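PDB 1FI2: oxalate oxidase from Hordeum vulgare, which oxidises oxalate with molecular oxygen to carbon dioxide and hydrogen peroxide at a manganese centre, and also shows superoxide dismutase activity. Local coordinates for residues G102-G107 with A147-S152. Sequence-based numbering, arbitrary orientation.
Sequences GELLVG and AYMVVS
Leu104 packs against Ala147 and Met149 in a small contact of apolar side chains between the two facing sheets of the germin beta-jellyroll, the cupin barrel. Strand 103-109 belongs to one sheet and strand 147-153 to the other, and no hydrogen bond joins the two segments. Their axes run 60° apart and come no nearer than 7.3 Å, a splay that brings them together at the Gly102 and Ala147 ends and lets them diverge from there on. Leu104 supplies both methyls to this narrow end. Its CD2 rests on Ala147 CB at 3.8 Å, while CD1 reaches the thioether, 3.9 Å from Met149 SD. With CG anti to the carbonyl carbon (chi1 -67°), the leucine fork spans the two inward-pointing residues of the opposing strand. The methionine leaves its backbone with CG between N and C (chi1 60°) and is then extended, crossing the leucine side chain at about a right angle, and it is the sulfur that meets the methyl. At the apex of the wedge the bare CA of Gly102, a residue at positive phi, comes up against the methyl of Ala147, with CA and CB 3.9 Å apart. About 200 Å² is buried, both sides summed. Met149 extends this packing toward the active site: its side chain lies about 6 Å from the manganese ion at the nearest atoms and close to the oxalate-binding residues Asn85 and Glu95. Around the contact, Leu104 also touches Phe79 of strand 73-79 and Val99 of strand 95-101, while Asn141 and Gln139 of strand 137-141, the neighbour of 103-109 in its sheet, pack against Ala147 and Met149 respectively.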
ATOM      1  N   GLY A 102     -27.085   1.710  25.802  1.00  7.65           N
ATOM      2  CA  GLY A 102     -27.889   2.842  25.367  1.00  6.64           C
ATOM      3  C   GLY A 102     -28.346   2.749  23.923  1.00  6.18           C
ATOM      4  O   GLY A 102     -28.293   1.707  23.277  1.00  5.88           O
ATOM      5  N   GLU A 103     -28.912   3.854  23.442  1.00  6.35           N
ATOM      6  CA  GLU A 103     -29.475   3.961  22.106  1.00  6.74           C
ATOM      7  C   GLU A 103     -28.864   5.151  21.368  1.00  5.88           C
ATOM      8  O   GLU A 103     -29.078   6.298  21.768  1.00  5.25           O
ATOM      9  CB  GLU A 103     -30.994   4.139  22.175  1.00  8.18           C
ATOM     10  CG  GLU A 103     -31.737   3.083  22.973  1.00 10.02           C
ATOM     11  CD  GLU A 103     -33.225   3.336  23.074  1.00 11.20           C
ATOM     12  OE1 GLU A 103     -33.973   2.707  22.300  1.00 12.61           O
ATOM     13  OE2 GLU A 103     -33.641   4.145  23.926  1.00 12.13           O
ATOM     14  N   LEU A 104     -28.101   4.885  20.311  1.00  5.18           N
ATOM     15  CA  LEU A 104     -27.464   5.961  19.567  1.00  4.63           C
ATOM     16  C   LEU A 104     -27.918   6.069  18.114  1.00  4.14           C
ATOM     17  O   LEU A 104     -27.829   5.102  17.353  1.00  3.81           O
ATOM     18  CB  LEU A 104     -25.941   5.774  19.544  1.00  5.20           C
ATOM     19  CG  LEU A 104     -25.139   5.901  20.831  1.00  5.85           C
ATOM     20  CD1 LEU A 104     -23.684   5.515  20.575  1.00  6.35           C
ATOM     21  CD2 LEU A 104     -25.201   7.312  21.394  1.00  6.06           C
ATOM     22  N   LEU A 105     -28.339   7.269  17.721  1.00  3.42           N
ATOM     23  CA  LEU A 105     -28.616   7.542  16.311  1.00  3.57           C
ATOM     24  C   LEU A 105     -27.243   7.759  15.660  1.00  3.58           C
ATOM     25  O   LEU A 105     -26.487   8.642  16.072  1.00  4.61           O
ATOM     26  CB  LEU A 105     -29.494   8.770  16.096  1.00  3.56           C
ATOM     27  CG  LEU A 105     -29.710   9.176  14.631  1.00  3.54           C
ATOM     28  CD1 LEU A 105     -30.617   8.183  13.922  1.00  3.72           C
ATOM     29  CD2 LEU A 105     -30.259  10.590  14.529  1.00  3.46           C
ATOM     30  N   VAL A 106     -26.887   6.882  14.740  1.00  3.33           N
ATOM     31  CA  VAL A 106     -25.603   6.939  14.048  1.00  3.63           C
ATOM     32  C   VAL A 106     -25.869   7.366  12.604  1.00  3.59           C
ATOM     33  O   VAL A 106     -26.669   6.711  11.934  1.00  4.14           O
ATOM     34  CB  VAL A 106     -24.898   5.573  14.042  1.00  3.42           C
ATOM     35  CG1 VAL A 106     -23.577   5.639  13.280  1.00  3.29           C
ATOM     36  CG2 VAL A 106     -24.596   5.129  15.474  1.00  3.51           C
ATOM     37  N   GLY A 107     -25.213   8.434  12.157  1.00  3.82           N
ATOM     38  CA  GLY A 107     -25.457   8.872  10.770  1.00  3.07           C
ATOM     39  C   GLY A 107     -24.144   8.956   9.996  1.00  3.54           C
ATOM     40  O   GLY A 107     -23.116   9.404  10.503  1.00  4.09           O
ATOM     41  N   ALA A 147     -25.161   6.591  27.243  1.00 10.45           N
ATOM     42  CA  ALA A 147     -24.818   5.569  26.256  1.00  9.30           C
ATOM     43  C   ALA A 147     -23.308   5.514  26.054  1.00  8.57           C
ATOM     44  O   ALA A 147     -22.623   6.480  26.395  1.00  8.37           O
ATOM     45  CB  ALA A 147     -25.513   5.847  24.933  1.00  9.12           C
ATOM     46  N   TYR A 148     -22.803   4.381  25.562  1.00  8.44           N
ATOM     47  CA  TYR A 148     -21.366   4.330  25.269  1.00  8.51           C
ATOM     48  C   TYR A 148     -21.083   3.328  24.157  1.00  7.29           C
ATOM     49  O   TYR A 148     -21.825   2.371  23.943  1.00  6.72           O
ATOM     50  CB  TYR A 148     -20.531   4.110  26.506  1.00 10.91           C
ATOM     51  CG  TYR A 148     -20.111   2.749  26.976  1.00 12.72           C
ATOM     52  CD1 TYR A 148     -18.954   2.144  26.494  1.00 13.60           C
ATOM     53  CD2 TYR A 148     -20.840   2.058  27.936  1.00 13.67           C
ATOM     54  CE1 TYR A 148     -18.552   0.895  26.936  1.00 14.22           C
ATOM     55  CE2 TYR A 148     -20.455   0.809  28.387  1.00 14.36           C
ATOM     56  CZ  TYR A 148     -19.308   0.236  27.884  1.00 14.69           C
ATOM     57  OH  TYR A 148     -18.921  -1.011  28.327  1.00 15.55           O
ATOM     58  N   MET A 149     -20.030   3.622  23.401  1.00  5.59           N
ATOM     59  CA  MET A 149     -19.588   2.774  22.306  1.00  5.05           C
ATOM     60  C   MET A 149     -18.065   2.666  22.320  1.00  4.64           C
ATOM     61  O   MET A 149     -17.380   3.515  22.893  1.00  4.85           O
ATOM     62  CB  MET A 149     -20.025   3.352  20.956  1.00  4.53           C
ATOM     63  CG  MET A 149     -19.479   4.739  20.680  1.00  4.25           C
ATOM     64  SD  MET A 149     -20.018   5.452  19.121  1.00  3.73           S
ATOM     65  CE  MET A 149     -18.852   6.808  18.944  1.00  4.46           C
ATOM     66  N   VAL A 150     -17.538   1.584  21.776  1.00  4.70           N
ATOM     67  CA  VAL A 150     -16.105   1.380  21.598  1.00  4.78           C
ATOM     68  C   VAL A 150     -15.869   1.126  20.108  1.00  4.80           C
ATOM     69  O   VAL A 150     -16.560   0.281  19.533  1.00  5.00           O
ATOM     70  CB  VAL A 150     -15.561   0.211  22.430  1.00  4.96           C
ATOM     71  CG1 VAL A 150     -14.085  -0.021  22.127  1.00  5.42           C
ATOM     72  CG2 VAL A 150     -15.740   0.437  23.928  1.00  5.39           C
ATOM     73  N   VAL A 151     -14.974   1.888  19.485  1.00  4.98           N
ATOM     74  CA  VAL A 151     -14.706   1.744  18.062  1.00  4.83           C
ATOM     75  C   VAL A 151     -13.234   1.433  17.795  1.00  5.01           C
ATOM     76  O   VAL A 151     -12.356   1.731  18.605  1.00  5.00           O
ATOM     77  CB  VAL A 151     -15.108   2.995  17.258  1.00  5.11           C
ATOM     78  CG1 VAL A 151     -16.517   3.482  17.578  1.00  5.31           C
ATOM     79  CG2 VAL A 151     -14.118   4.135  17.468  1.00  5.10           C
ATOM     80  N   SER A 152     -12.972   0.879  16.617  1.00  3.98           N
ATOM     81  CA  SER A 152     -11.623   0.582  16.167  1.00  3.70           C
ATOM     82  C   SER A 152     -11.400   1.300  14.836  1.00  3.61           C
ATOM     83  O   SER A 152     -12.358   1.637  14.143  1.00  3.27           O
ATOM     84  CB  SER A 152     -11.379  -0.911  15.988  1.00  4.00           C
ATOM     85  OG  SER A 152     -11.520  -1.617  17.206  1.00  4.74           O
TER